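PDB 5K34: ankyrin-repeat protein B from Legionella pneumophila, which acts as an F-box effector that hijacks the host ubiquitin-proteasome system by structural mimicry, its ankyrin-repeat domain, the part modelled here, probably binding protein partners. Local coordinates for residues H5-L10 against K32-T37; V16-N21 against L50-G55; L44-L49 against F74-G79; K56-A61 against K101-L106. One frame throughout, in Å; residues are numbered along the deposited sequence.

Overall arrangement
The chain is an all-helical ankyrin stack, and its contacts run from the N terminus like overlapping links. Contact 1 brings the loop after helix 23-30 back to the start of helix 5-19. Contact 2 opens further along the same helix and closes on helix 48-54, crossing contact 1. Contact 3 crosses contact 2 in turn: it opens just ahead of helix 48-54 and ends at the loop before helix 82-91. Contact 4 leaves from the start of helix 58-67, crosses contact 3 and reaches the last helix, 97-112. None nests inside another. Contacts 2 and 3 share the Glu54-Arg46 salt bridge, while a single sulfate ion touches contacts 2 and 4.

Contact 1. Residues H5-L10 against K32-T37; sequences HIKREL and KGIDPT
Lys7 and Leu10, on the first two turns of the opening helix of the ankyrin stack, meet Lys32 and Ile34 in the loop that follows helix 23-30. This is a surface contact of mostly aliphatic character. Lys7 CD presses on Ile34 CD1 at 3.4 Å, tighter than usual for two carbons, as the two side chains slide past each other in opposite directions. A bend at chi2 (-44°) swings the lysine chain over toward the loop and carries NZ to 3.0 Å from Lys32 O; the angle is too poor for a hydrogen bond, so this is only a close polar approach. Leu10 lies across the Lys32 chain at about a right angle. Its CD2 is 3.8 Å from Lys32 CD, and its other methyl, CD1, faces Ile34 CD1 at 4.3 Å. The lysine then leads away, its ammonium end turned from the helix. Ile34 also touches Trp11 and Leu14 of helix 5-19. Gly33, with positive phi, lets the chain turn out of helix 23-30 and deliver Ile34. Further on, Thr37 N, lying above the carboxylate plane, donates to Asp35 OD1 at 2.9 Å in an Asx turn. Gly33-Ile34-Asp35 resembles the Gly-Ala-Asp of the ankyrin consensus, where a glycine ends the second helix of a pair and the chain enters the loop to the next.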
loop_
_atom_site.group_PDB
_atom_site.type_symbol
_atom_site.label_atom_id
_atom_site.label_comp_id
_atom_site.label_asym_id
_atom_site.label_seq_id
_atom_site.Cartn_x
_atom_site.Cartn_y
_atom_site.Cartn_z
ATOM N N HIS A 5 -18.932 -2.852 12.400
ATOM C CA HIS A 5 -17.893 -2.912 13.444
ATOM C C HIS A 5 -16.844 -3.980 13.076
ATOM O O HIS A 5 -15.639 -3.746 13.238
ATOM C CB HIS A 5 -18.524 -3.217 14.809
ATOM N N ILE A 6 -17.305 -5.138 12.583
ATOM C CA ILE A 6 -16.400 -6.220 12.241
ATOM C C ILE A 6 -15.492 -5.832 11.058
ATOM O O ILE A 6 -14.280 -6.059 11.156
ATOM C CB ILE A 6 -17.117 -7.569 11.950
ATOM C CG1 ILE A 6 -18.113 -7.905 13.060
ATOM C CG2 ILE A 6 -16.089 -8.694 11.896
ATOM C CD1 ILE A 6 -19.088 -9.001 12.665
ATOM N N LYS A 7 -16.061 -5.275 9.987
ATOM C CA LYS A 7 -15.289 -4.869 8.814
ATOM C C LYS A 7 -14.316 -3.754 9.207
ATOM O O LYS A 7 -13.175 -3.746 8.739
ATOM C CB LYS A 7 -16.176 -4.448 7.602
ATOM C CG LYS A 7 -16.982 -5.575 6.894
ATOM C CD LYS A 7 -16.189 -6.864 6.649
ATOM C CE LYS A 7 -17.066 -7.972 6.080
ATOM N NZ LYS A 7 -16.185 -9.110 5.672
ATOM N N ARG A 8 -14.724 -2.815 10.046
ATOM C CA ARG A 8 -13.803 -1.751 10.454
ATOM C C ARG A 8 -12.682 -2.294 11.312
ATOM O O ARG A 8 -11.520 -1.836 11.148
ATOM C CB ARG A 8 -14.594 -0.659 11.219
ATOM C CG ARG A 8 -15.369 0.215 10.293
ATOM C CD ARG A 8 -16.203 1.213 11.087
ATOM N NE ARG A 8 -16.808 2.153 10.148
ATOM C CZ ARG A 8 -17.587 3.165 10.510
ATOM N NH1 ARG A 8 -17.877 3.355 11.792
ATOM N NH2 ARG A 8 -18.066 3.964 9.570
ATOM N N GLU A 9 -12.928 -3.236 12.215
ATOM C CA GLU A 9 -11.873 -3.837 13.013
ATOM C C GLU A 9 -10.902 -4.594 12.125
ATOM O O GLU A 9 -9.688 -4.463 12.268
ATOM C CB GLU A 9 -12.465 -4.765 14.087
ATOM C CG GLU A 9 -11.466 -5.613 14.871
ATOM C CD GLU A 9 -12.101 -6.616 15.852
ATOM O OE1 GLU A 9 -13.297 -6.985 15.683
ATOM O OE2 GLU A 9 -11.380 -7.020 16.799
ATOM N N LEU A 10 -11.430 -5.377 11.164
ATOM C CA LEU A 10 -10.569 -6.062 10.209
ATOM C C LEU A 10 -9.753 -5.077 9.383
ATOM O O LEU A 10 -8.565 -5.350 9.158
ATOM C CB LEU A 10 -11.387 -6.955 9.274
ATOM C CG LEU A 10 -12.004 -8.245 9.868
ATOM C CD1 LEU A 10 -12.986 -8.840 8.864
ATOM C CD2 LEU A 10 -10.907 -9.219 10.208
ATOM N N LYS A 32 -11.415 -12.974 4.232
ATOM C CA LYS A 32 -12.720 -12.718 4.896
ATOM C C LYS A 32 -13.576 -11.776 4.063
ATOM O O LYS A 32 -14.670 -11.393 4.492
ATOM C CB LYS A 32 -12.510 -12.174 6.312
ATOM C CG LYS A 32 -11.744 -13.110 7.225
ATOM C CD LYS A 32 -11.629 -12.614 8.655
ATOM C CE LYS A 32 -10.824 -13.590 9.489
ATOM N NZ LYS A 32 -11.290 -14.994 9.235
ATOM N N GLY A 33 -13.117 -11.398 2.878
ATOM C CA GLY A 33 -13.965 -10.662 1.937
ATOM C C GLY A 33 -13.693 -9.175 1.802
ATOM O O GLY A 33 -14.498 -8.445 1.232
ATOM N N ILE A 34 -12.600 -8.683 2.359
ATOM C CA ILE A 34 -12.256 -7.266 2.273
ATOM C C ILE A 34 -11.587 -6.993 0.912
ATOM O O ILE A 34 -10.629 -7.660 0.520
ATOM C CB ILE A 34 -11.288 -6.896 3.431
ATOM C CG1 ILE A 34 -11.864 -7.269 4.839
ATOM C CG2 ILE A 34 -10.778 -5.461 3.230
ATOM C CD1 ILE A 34 -13.111 -6.483 5.225
ATOM N N ASP A 35 -12.072 -5.981 0.215
ATOM C CA ASP A 35 -11.457 -5.488 -1.001
ATOM C C ASP A 35 -10.426 -4.414 -0.607
ATOM O O ASP A 35 -10.802 -3.303 -0.160
ATOM C CB ASP A 35 -12.519 -4.906 -1.945
ATOM C CG ASP A 35 -11.937 -4.368 -3.220
ATOM O OD1 ASP A 35 -10.698 -4.187 -3.365
ATOM O OD2 ASP A 35 -12.721 -4.076 -4.181
ATOM N N PRO A 36 -9.123 -4.720 -0.758
ATOM C CA PRO A 36 -8.120 -3.783 -0.207
ATOM C C PRO A 36 -7.993 -2.517 -1.041
ATOM O O PRO A 36 -7.265 -1.585 -0.638
ATOM C CB PRO A 36 -6.823 -4.618 -0.278
ATOM C CG PRO A 36 -7.049 -5.507 -1.476
ATOM C CD PRO A 36 -8.513 -5.891 -1.415
ATOM N N THR A 37 -8.617 -2.465 -2.219
ATOM C CA THR A 37 -8.455 -1.314 -3.120
ATOM C C THR A 37 -9.514 -0.233 -2.863
ATOM O O THR A 37 -9.376 0.882 -3.425
ATOM C CB THR A 37 -8.553 -1.732 -4.623
ATOM O OG1 THR A 37 -9.931 -2.051 -4.936
ATOM C CG2 THR A 37 -7.684 -2.928 -4.926
#

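Contact 2. Residues V16-N21 against L50-G55; sequences VAARSN and LAAIEG. With SO4 (sulfate ion), chain C.
Arg19 grips Glu54 where helix 5-19 packs on helix 48-54, two helices stacked side by side as in ankyrin repeats. The grip is side-on and ends on one oxygen: NE reaches Glu54 OE2 at 2.8 Å, and NH2 reaches the same atom at 3.1 Å. Both nitrogens keep the oxygen in the guanidinium plane, although that plane stands 41° from the carboxylate. Glu54 CG sits between the backbone N and the carbonyl carbon (chi1 73°), and from there an extended chain brings the carboxylate up to the arginine. Ala51 CB lies over one guanidinium face.

Beneath the salt bridge the backbones come unusually near. Ala18 CB lies 4.2 Å from Ala51 CB, and small side chains permit three CA-H...O contacts: Ala52 CA to Ala18 O, Arg19 CA to Ala51 O at 3.3 Å, and Gly55 CA to Arg19 O, the last approach open to Gly55 because it has no side chain.

In the second shell Glu54 OE1 takes a salt bridge from Arg46, so the carboxylate lies between two arginines and probably balances part of their positive charge. Val26 of helix 23-30 backs Ala18. At the far end a Schellman motif, with Asn21 as its C-prime residue, stops the first helix. Asn21 OD1 is hydrogen-bonded to Thr60, and ND2 to Gln59 OE1; ND2 also donates to sulfate O2 at 2.9 Å, nearly straight at 172°.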
loop_
_atom_site.group_PDB
_atom_site.type_symbol
_atom_site.label_atom_id
_atom_site.label_comp_id
_atom_site.label_asym_id
_atom_site.label_seq_id
_atom_site.Cartn_x
_atom_site.Cartn_y
_atom_site.Cartn_z
ATOM N N VAL A 16 -2.364 -2.379 9.851
ATOM C CA VAL A 16 -1.194 -2.726 10.654
ATOM C C VAL A 16 -0.397 -3.903 10.066
ATOM O O VAL A 16 0.846 -3.869 10.025
ATOM C CB VAL A 16 -1.610 -2.999 12.106
ATOM C CG1 VAL A 16 -0.443 -3.577 12.911
ATOM C CG2 VAL A 16 -2.090 -1.706 12.744
ATOM N N ALA A 17 -1.110 -4.935 9.623
ATOM C CA ALA A 17 -0.429 -6.097 9.061
ATOM C C ALA A 17 0.351 -5.672 7.831
ATOM O O ALA A 17 1.501 -6.084 7.644
ATOM C CB ALA A 17 -1.440 -7.174 8.706
ATOM N N ALA A 18 -0.253 -4.863 6.955
ATOM C CA ALA A 18 0.453 -4.425 5.757
ATOM C C ALA A 18 1.651 -3.549 6.104
ATOM O O ALA A 18 2.751 -3.762 5.564
ATOM C CB ALA A 18 -0.489 -3.686 4.845
ATOM N N ARG A 19 1.498 -2.604 7.040
ATOM C CA ARG A 19 2.615 -1.730 7.420
ATOM C C ARG A 19 3.769 -2.508 8.021
ATOM O O ARG A 19 4.937 -2.094 7.876
ATOM C CB ARG A 19 2.072 -0.710 8.431
ATOM C CG ARG A 19 3.066 0.459 8.655
ATOM C CD ARG A 19 2.520 1.499 9.641
ATOM N NE ARG A 19 1.336 2.182 9.172
ATOM C CZ ARG A 19 0.101 2.016 9.682
ATOM N NH1 ARG A 19 -0.179 1.135 10.630
ATOM N NH2 ARG A 19 -0.906 2.730 9.157
ATOM N N SER A 20 3.470 -3.633 8.672
ATOM C CA SER A 20 4.533 -4.433 9.300
ATOM C C SER A 20 5.047 -5.535 8.401
ATOM O O SER A 20 5.871 -6.351 8.834
ATOM C CB SER A 20 4.080 -5.055 10.614
ATOM O OG SER A 20 2.969 -5.886 10.385
ATOM N N ASN A 21 4.629 -5.568 7.138
ATOM C CA ASN A 21 5.097 -6.591 6.191
ATOM C C ASN A 21 4.634 -7.986 6.584
ATOM O O ASN A 21 5.247 -8.978 6.172
ATOM C CB ASN A 21 6.623 -6.548 6.000
ATOM C CG ASN A 21 7.081 -6.896 4.573
ATOM O OD1 ASN A 21 6.325 -6.893 3.603
ATOM N ND2 ASN A 21 8.391 -7.132 4.450
ATOM N N LEU A 50 -0.756 1.882 0.657
ATOM C CA LEU A 50 -0.079 2.989 1.322
ATOM C C LEU A 50 0.561 2.590 2.600
ATOM O O LEU A 50 1.682 2.999 2.931
ATOM C CB LEU A 50 -1.016 4.154 1.619
ATOM C CG LEU A 50 -1.395 5.131 0.556
ATOM C CD1 LEU A 50 -2.160 6.298 1.217
ATOM C CD2 LEU A 50 -0.133 5.699 -0.165
ATOM N N ALA A 51 -0.155 1.796 3.414
ATOM C CA ALA A 51 0.375 1.324 4.688
ATOM C C ALA A 51 1.663 0.539 4.478
ATOM O O ALA A 51 2.654 0.755 5.193
ATOM C CB ALA A 51 -0.652 0.489 5.422
ATOM N N ALA A 52 1.658 -0.390 3.512
ATOM C CA ALA A 52 2.852 -1.156 3.227
ATOM C C ALA A 52 3.978 -0.261 2.798
ATOM O O ALA A 52 5.101 -0.426 3.297
ATOM C CB ALA A 52 2.544 -2.226 2.173
ATOM N N ILE A 53 3.722 0.692 1.913
ATOM C CA ILE A 53 4.788 1.606 1.474
ATOM C C ILE A 53 5.383 2.355 2.662
ATOM O O ILE A 53 6.607 2.375 2.851
ATOM C CB ILE A 53 4.245 2.581 0.404
ATOM C CG1 ILE A 53 3.970 1.817 -0.888
ATOM C CG2 ILE A 53 5.244 3.741 0.187
ATOM C CD1 ILE A 53 3.066 2.587 -1.853
ATOM N N GLU A 54 4.539 2.950 3.515
ATOM C CA GLU A 54 5.119 3.772 4.588
ATOM C C GLU A 54 5.835 2.931 5.610
ATOM O O GLU A 54 6.759 3.438 6.280
ATOM C CB GLU A 54 4.065 4.645 5.276
ATOM C CG GLU A 54 3.106 3.904 6.169
ATOM C CD GLU A 54 1.974 4.788 6.679
ATOM O OE1 GLU A 54 2.009 6.027 6.478
ATOM O OE2 GLU A 54 1.001 4.219 7.223
ATOM N N GLY A 55 5.513 1.645 5.768
ATOM C CA GLY A 55 6.228 0.742 6.665
ATOM C C GLY A 55 7.464 0.139 6.037
ATOM O O GLY A 55 8.104 -0.690 6.698
HETATM S S SO4 C . 11.619 -7.761 6.087
HETATM O O1 SO4 C . 12.311 -8.746 6.990
HETATM O O2 SO4 C . 10.281 -7.305 6.707
HETATM O O3 SO4 C . 12.507 -6.600 5.786
HETATM O O4 SO4 C . 11.429 -8.309 4.716
#

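Contact 3. Residues L44-L49 against F74-G79; sequences LNRTPL and FKDNYG
Arg46 and Asp76 form the salt bridge that joins the two loops: NE donates to Asp76 OD2 at 2.9 Å and 165°, meeting the oxygen nearly along its C-O bond and in the guanidinium plane. The two side chains run side by side in the same direction, and a water donates to Asp76 OD2 and accepts from Arg46 NH1, closing a ring beside the direct bond. A backbone bond, Asn77 N to Leu44 O at 2.9 Å, adds a second tie. Another water bridges Asn45 O and Phe74 O.

Asp76 opens a type I turn that ends at Gly79. Its chi1 of 75° aims OD1 back over this turn, where it accepts weakly from Tyr78 N and also from Asp80 N. Packing follows outside the polar pairs. Leu44 CD1 rests 3.8 Å from Tyr78 OH, and Arg46 CD comes to the edge of the Tyr78 ring, 4.1 Å from CE2. Phe74 CE2 lies 3.5 Å from Asn45 O.

Arg46 also touches Met15 and Arg19 of helix 5-19. Next along, Thr47-Pro48-Leu49 matches the TPL of the ankyrin consensus, with Thr47 as the N-cap of helix 48-54. Pro48 lies on Trp11 and Ala18 of helix 5-19 and on Leu64 of helix 58-67, while the partner loop leads on to helix 82-91.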
loop_
_atom_site.group_PDB
_atom_site.type_symbol
_atom_site.label_atom_id
_atom_site.label_comp_id
_atom_site.label_asym_id
_atom_site.label_seq_id
_atom_site.Cartn_x
_atom_site.Cartn_y
_atom_site.Cartn_z
ATOM N N LEU A 44 -9.830 7.548 5.998
ATOM C CA LEU A 44 -8.941 8.611 5.574
ATOM C C LEU A 44 -8.526 8.478 4.089
ATOM O O LEU A 44 -7.487 9.024 3.696
ATOM C CB LEU A 44 -7.695 8.755 6.471
ATOM C CG LEU A 44 -7.956 8.841 7.982
ATOM C CD1 LEU A 44 -6.638 8.991 8.748
ATOM C CD2 LEU A 44 -9.079 9.787 8.440
ATOM N N ASN A 45 -9.323 7.714 3.320
ATOM C CA ASN A 45 -8.990 7.417 1.925
ATOM C C ASN A 45 -7.627 6.722 1.747
ATOM O O ASN A 45 -7.037 6.771 0.672
ATOM C CB ASN A 45 -9.114 8.662 1.020
ATOM C CG ASN A 45 -10.545 8.942 0.660
ATOM O OD1 ASN A 45 -10.955 10.168 0.674
ATOM N ND2 ASN A 45 -11.277 7.967 0.327
ATOM N N ARG A 46 -7.189 6.027 2.797
ATOM C CA ARG A 46 -5.960 5.235 2.696
ATOM C C ARG A 46 -6.266 3.801 2.308
ATOM O O ARG A 46 -7.395 3.311 2.442
ATOM C CB ARG A 46 -5.199 5.246 4.047
ATOM C CG ARG A 46 -5.060 6.629 4.685
ATOM C CD ARG A 46 -4.007 6.639 5.773
ATOM N NE ARG A 46 -2.690 6.850 5.183
ATOM C CZ ARG A 46 -1.565 6.310 5.639
ATOM N NH1 ARG A 46 -0.418 6.562 5.013
ATOM N NH2 ARG A 46 -1.569 5.486 6.695
ATOM N N THR A 47 -5.230 3.086 1.837
ATOM C CA THR A 47 -5.361 1.644 1.574
ATOM C C THR A 47 -4.170 0.933 2.214
ATOM O O THR A 47 -3.183 1.582 2.583
ATOM C CB THR A 47 -5.292 1.346 0.058
ATOM O OG1 THR A 47 -3.986 1.666 -0.433
ATOM C CG2 THR A 47 -6.387 2.108 -0.722
ATOM N N PRO A 48 -4.209 -0.405 2.284
ATOM C CA PRO A 48 -3.064 -1.142 2.784
ATOM C C PRO A 48 -1.870 -1.055 1.857
ATOM O O PRO A 48 -0.749 -1.369 2.279
ATOM C CB PRO A 48 -3.573 -2.585 2.927
ATOM C CG PRO A 48 -4.778 -2.655 2.053
ATOM C CD PRO A 48 -5.407 -1.257 2.160
ATOM N N LEU A 49 -2.048 -0.653 0.590
ATOM C CA LEU A 49 -0.879 -0.405 -0.271
ATOM C C LEU A 49 -0.087 0.775 0.268
ATOM O O LEU A 49 1.141 0.693 0.376
ATOM C CB LEU A 49 -1.330 -0.175 -1.710
ATOM C CG LEU A 49 -0.223 0.163 -2.715
ATOM C CD1 LEU A 49 0.869 -0.930 -2.749
ATOM C CD2 LEU A 49 -0.809 0.371 -4.110
ATOM N N PHE A 74 -4.209 7.388 -6.683
ATOM C CA PHE A 74 -5.342 7.742 -5.809
ATOM C C PHE A 74 -4.840 8.264 -4.489
ATOM O O PHE A 74 -4.138 7.563 -3.737
ATOM C CB PHE A 74 -6.255 6.544 -5.587
ATOM C CG PHE A 74 -7.437 6.869 -4.710
ATOM C CD1 PHE A 74 -8.480 7.652 -5.217
ATOM C CD2 PHE A 74 -7.448 6.491 -3.363
ATOM C CE1 PHE A 74 -9.558 8.010 -4.383
ATOM C CE2 PHE A 74 -8.513 6.873 -2.541
ATOM C CZ PHE A 74 -9.560 7.622 -3.072
ATOM N N LYS A 75 -5.218 9.516 -4.174
ATOM C CA LYS A 75 -4.729 10.189 -2.971
ATOM C C LYS A 75 -5.547 9.883 -1.740
ATOM O O LYS A 75 -6.787 9.764 -1.777
ATOM C CB LYS A 75 -4.759 11.711 -3.210
ATOM C CG LYS A 75 -3.757 12.143 -4.265
ATOM C CD LYS A 75 -3.793 13.648 -4.548
ATOM C CE LYS A 75 -5.085 14.124 -5.227
ATOM N NZ LYS A 75 -5.244 13.492 -6.561
ATOM N N ASP A 76 -4.854 9.779 -0.601
ATOM C CA ASP A 76 -5.536 9.773 0.695
ATOM C C ASP A 76 -5.791 11.193 1.165
ATOM O O ASP A 76 -5.515 12.183 0.457
ATOM C CB ASP A 76 -4.758 8.932 1.712
ATOM C CG ASP A 76 -3.524 9.567 2.235
ATOM O OD1 ASP A 76 -3.168 10.727 1.911
ATOM O OD2 ASP A 76 -2.836 8.868 3.067
ATOM N N ASN A 77 -6.374 11.327 2.360
ATOM C CA ASN A 77 -6.768 12.664 2.860
ATOM C C ASN A 77 -5.609 13.475 3.342
ATOM O O ASN A 77 -5.825 14.649 3.695
ATOM C CB ASN A 77 -7.885 12.542 3.907
ATOM C CG ASN A 77 -9.217 12.169 3.264
ATOM O OD1 ASN A 77 -9.316 12.124 2.057
ATOM N ND2 ASN A 77 -10.220 11.947 4.132
ATOM N N TYR A 78 -4.407 12.906 3.413
ATOM C CA TYR A 78 -3.196 13.684 3.624
ATOM C C TYR A 78 -2.707 14.240 2.282
ATOM O O TYR A 78 -1.773 15.074 2.277
ATOM C CB TYR A 78 -2.076 12.844 4.230
ATOM C CG TYR A 78 -2.433 12.274 5.586
ATOM C CD1 TYR A 78 -2.172 13.017 6.744
ATOM C CD2 TYR A 78 -3.025 11.041 5.698
ATOM C CE1 TYR A 78 -2.449 12.481 8.009
ATOM C CE2 TYR A 78 -3.322 10.488 6.950
ATOM C CZ TYR A 78 -3.018 11.194 8.096
ATOM O OH TYR A 78 -3.267 10.635 9.326
ATOM N N GLY A 79 -3.254 13.738 1.186
ATOM C CA GLY A 79 -2.831 14.162 -0.158
ATOM C C GLY A 79 -1.832 13.171 -0.803
ATOM O O GLY A 79 -1.359 13.463 -1.908
HETATM O O HOH W 1 -4.796 6.232 -1.163
HETATM O O HOH W 2 -0.213 9.017 3.550
#

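Contact 4. Residues K56-A61 against K101-L106; sequences KAYQTA and KQIRAL. With SO4 (sulfate ion), chain C.
Tyr58 carries a buried, mainly apolar helix-to-helix contact between the first turn of helix 58-67 and the middle of the last helix, 97-112. Its ring slants over three residues spaced along one side of that helix. Near the root, CB lies against Gln102 CG, a pairing to be read with caution because Gln102 has two conformers. Leu106 CD1 approaches ring atom CD1 at 3.7 Å, and Ile103 takes the far end, its CG1 3.7 Å from Tyr58 CZ. An extended Ile103 chain (chi2 161°) carries CD1 on to 3.5 Å from Tyr58 OH. Ala61, one turn along, adds its CB at 4.4 Å from Leu106 CD1.

In the ankyrin fold helical hairpins stack side by side, and here helix 97-112 packs on the start of helix 58-67 while helix 82-91 lines the same interior: Leu86 packs on Leu106, and Leu90 on Ile103. The tyrosine hydroxyl is not left among hydrocarbons, as it is hydrogen-bonded to Gln89 OE1. One face of its ring has Lys56 CA 3.6 Å above the plane, toward the rim. That lysine has positive phi in a Schellman motif ending helix 48-54, with NZ in a salt bridge to Glu99. On the side of helix 58-67 turned from this packing, Gln59 NE2 donates to sulfate O4 at 2.9 Å.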
loop_
_atom_site.group_PDB
_atom_site.type_symbol
_atom_site.label_atom_id
_atom_site.label_comp_id
_atom_site.label_asym_id
_atom_site.label_seq_id
_atom_site.Cartn_x
_atom_site.Cartn_y
_atom_site.Cartn_z
ATOM N N LYS A 56 7.797 0.505 4.801
ATOM C CA LYS A 56 8.912 -0.106 4.064
ATOM C C LYS A 56 8.700 -1.585 3.875
ATOM O O LYS A 56 9.640 -2.387 3.719
ATOM C CB LYS A 56 10.267 0.178 4.740
ATOM C CG LYS A 56 10.529 1.661 4.978
ATOM C CD LYS A 56 11.943 1.964 5.411
ATOM C CE LYS A 56 12.321 1.243 6.687
ATOM N NZ LYS A 56 13.688 1.723 7.105
ATOM N N ALA A 57 7.426 -1.984 3.810
ATOM C CA ALA A 57 7.029 -3.390 3.652
ATOM C C ALA A 57 6.904 -3.665 2.157
ATOM O O ALA A 57 5.823 -3.912 1.629
ATOM C CB ALA A 57 5.698 -3.628 4.404
ATOM N N TYR A 58 8.050 -3.613 1.461
ATOM C CA TYR A 58 7.985 -3.548 0.005
ATOM C C TYR A 58 7.523 -4.848 -0.653
ATOM O O TYR A 58 6.884 -4.799 -1.692
ATOM C CB TYR A 58 9.301 -2.999 -0.596
ATOM C CG TYR A 58 9.588 -1.605 -0.114
ATOM C CD1 TYR A 58 8.716 -0.545 -0.389
ATOM C CD2 TYR A 58 10.725 -1.318 0.590
ATOM C CE1 TYR A 58 8.958 0.743 0.065
ATOM C CE2 TYR A 58 11.007 -0.018 1.030
ATOM C CZ TYR A 58 10.117 0.980 0.779
ATOM O OH TYR A 58 10.408 2.232 1.285
ATOM N N GLN A 59 7.802 -5.981 -0.011
ATOM C CA GLN A 59 7.274 -7.252 -0.568
ATOM C C GLN A 59 5.730 -7.327 -0.453
ATOM O O GLN A 59 5.114 -7.745 -1.443
ATOM C CB GLN A 59 7.917 -8.471 0.075
ATOM C CG GLN A 59 9.453 -8.483 0.028
ATOM C CD GLN A 59 10.087 -8.011 1.313
ATOM O OE1 GLN A 59 9.697 -6.945 1.853
ATOM N NE2 GLN A 59 11.025 -8.766 1.856
ATOM N N THR A 60 5.184 -6.835 0.617
ATOM C CA THR A 60 3.746 -6.781 0.757
ATOM C C THR A 60 3.154 -5.784 -0.257
ATOM O O THR A 60 2.130 -6.040 -0.865
ATOM C CB THR A 60 3.362 -6.427 2.198
ATOM O OG1 THR A 60 3.753 -7.506 3.054
ATOM C CG2 THR A 60 1.837 -6.222 2.351
ATOM N N ALA A 61 3.806 -4.642 -0.430
ATOM C CA ALA A 61 3.346 -3.656 -1.430
ATOM C C ALA A 61 3.338 -4.263 -2.832
ATOM O O ALA A 61 2.400 -4.083 -3.597
ATOM C CB ALA A 61 4.227 -2.422 -1.414
ATOM N N LYS A 101 16.360 1.300 -4.344
ATOM C CA LYS A 101 16.200 0.474 -5.568
ATOM C C LYS A 101 14.796 -0.161 -5.612
ATOM O O LYS A 101 14.137 -0.229 -6.635
ATOM C CB LYS A 101 17.259 -0.641 -5.523
ATOM C CG LYS A 101 18.627 -0.095 -5.902
ATOM C CD LYS A 101 18.593 0.374 -7.347
ATOM C CE LYS A 101 19.953 0.539 -8.043
ATOM N NZ LYS A 101 19.667 0.847 -9.480
ATOM N N GLN A 102 14.360 -0.612 -4.469
ATOM C CA GLN A 102 12.981 -1.182 -4.381
ATOM C C GLN A 102 11.894 -0.133 -4.625
ATOM O O GLN A 102 10.863 -0.403 -5.301
ATOM C CB GLN A 102 12.714 -1.868 -3.069
ATOM C CG GLN A 102 11.312 -2.442 -3.091
ATOM C CD GLN A 102 11.048 -3.403 -4.263
ATOM O OE1 GLN A 102 10.237 -3.149 -5.257
ATOM N NE2 GLN A 102 11.702 -4.544 -4.133
ATOM N N ILE A 103 12.152 1.087 -4.119
ATOM C CA ILE A 103 11.216 2.182 -4.297
ATOM C C ILE A 103 11.129 2.556 -5.774
ATOM O O ILE A 103 10.023 2.684 -6.338
ATOM C CB ILE A 103 11.659 3.388 -3.431
ATOM C CG1 ILE A 103 11.444 3.083 -1.973
ATOM C CG2 ILE A 103 10.902 4.643 -3.846
ATOM C CD1 ILE A 103 12.271 3.992 -1.029
ATOM N N ARG A 104 12.281 2.686 -6.402
ATOM C CA ARG A 104 12.326 3.015 -7.788
ATOM C C ARG A 104 11.611 1.986 -8.660
ATOM O O ARG A 104 10.884 2.322 -9.616
ATOM C CB ARG A 104 13.801 3.181 -8.199
ATOM C CG ARG A 104 14.389 4.564 -7.992
ATOM C CD ARG A 104 15.776 4.819 -8.682
ATOM N NE ARG A 104 16.293 6.176 -8.341
ATOM C CZ ARG A 104 17.138 6.482 -7.348
ATOM N NH1 ARG A 104 17.644 5.536 -6.577
ATOM N NH2 ARG A 104 17.502 7.757 -7.136
ATOM N N ALA A 105 11.819 0.709 -8.358
ATOM C CA ALA A 105 11.174 -0.364 -9.121
ATOM C C ALA A 105 9.640 -0.305 -8.969
ATOM O O ALA A 105 8.922 -0.543 -9.960
ATOM C CB ALA A 105 11.710 -1.708 -8.667
ATOM N N LEU A 106 9.156 0.000 -7.771
ATOM C CA LEU A 106 7.705 0.130 -7.558
ATOM C C LEU A 106 7.155 1.371 -8.286
ATOM O O LEU A 106 6.079 1.242 -8.905
ATOM C CB LEU A 106 7.383 0.186 -6.062
ATOM C CG LEU A 106 7.382 -1.115 -5.328
ATOM C CD1 LEU A 106 7.532 -0.956 -3.835
ATOM C CD2 LEU A 106 6.097 -1.901 -5.631
HETATM S S SO4 C . 11.619 -7.761 6.087
HETATM O O1 SO4 C . 12.311 -8.746 6.990
HETATM O O2 SO4 C . 10.281 -7.305 6.707
HETATM O O3 SO4 C . 12.507 -6.600 5.786
HETATM O O4 SO4 C . 11.429 -8.309 4.716
#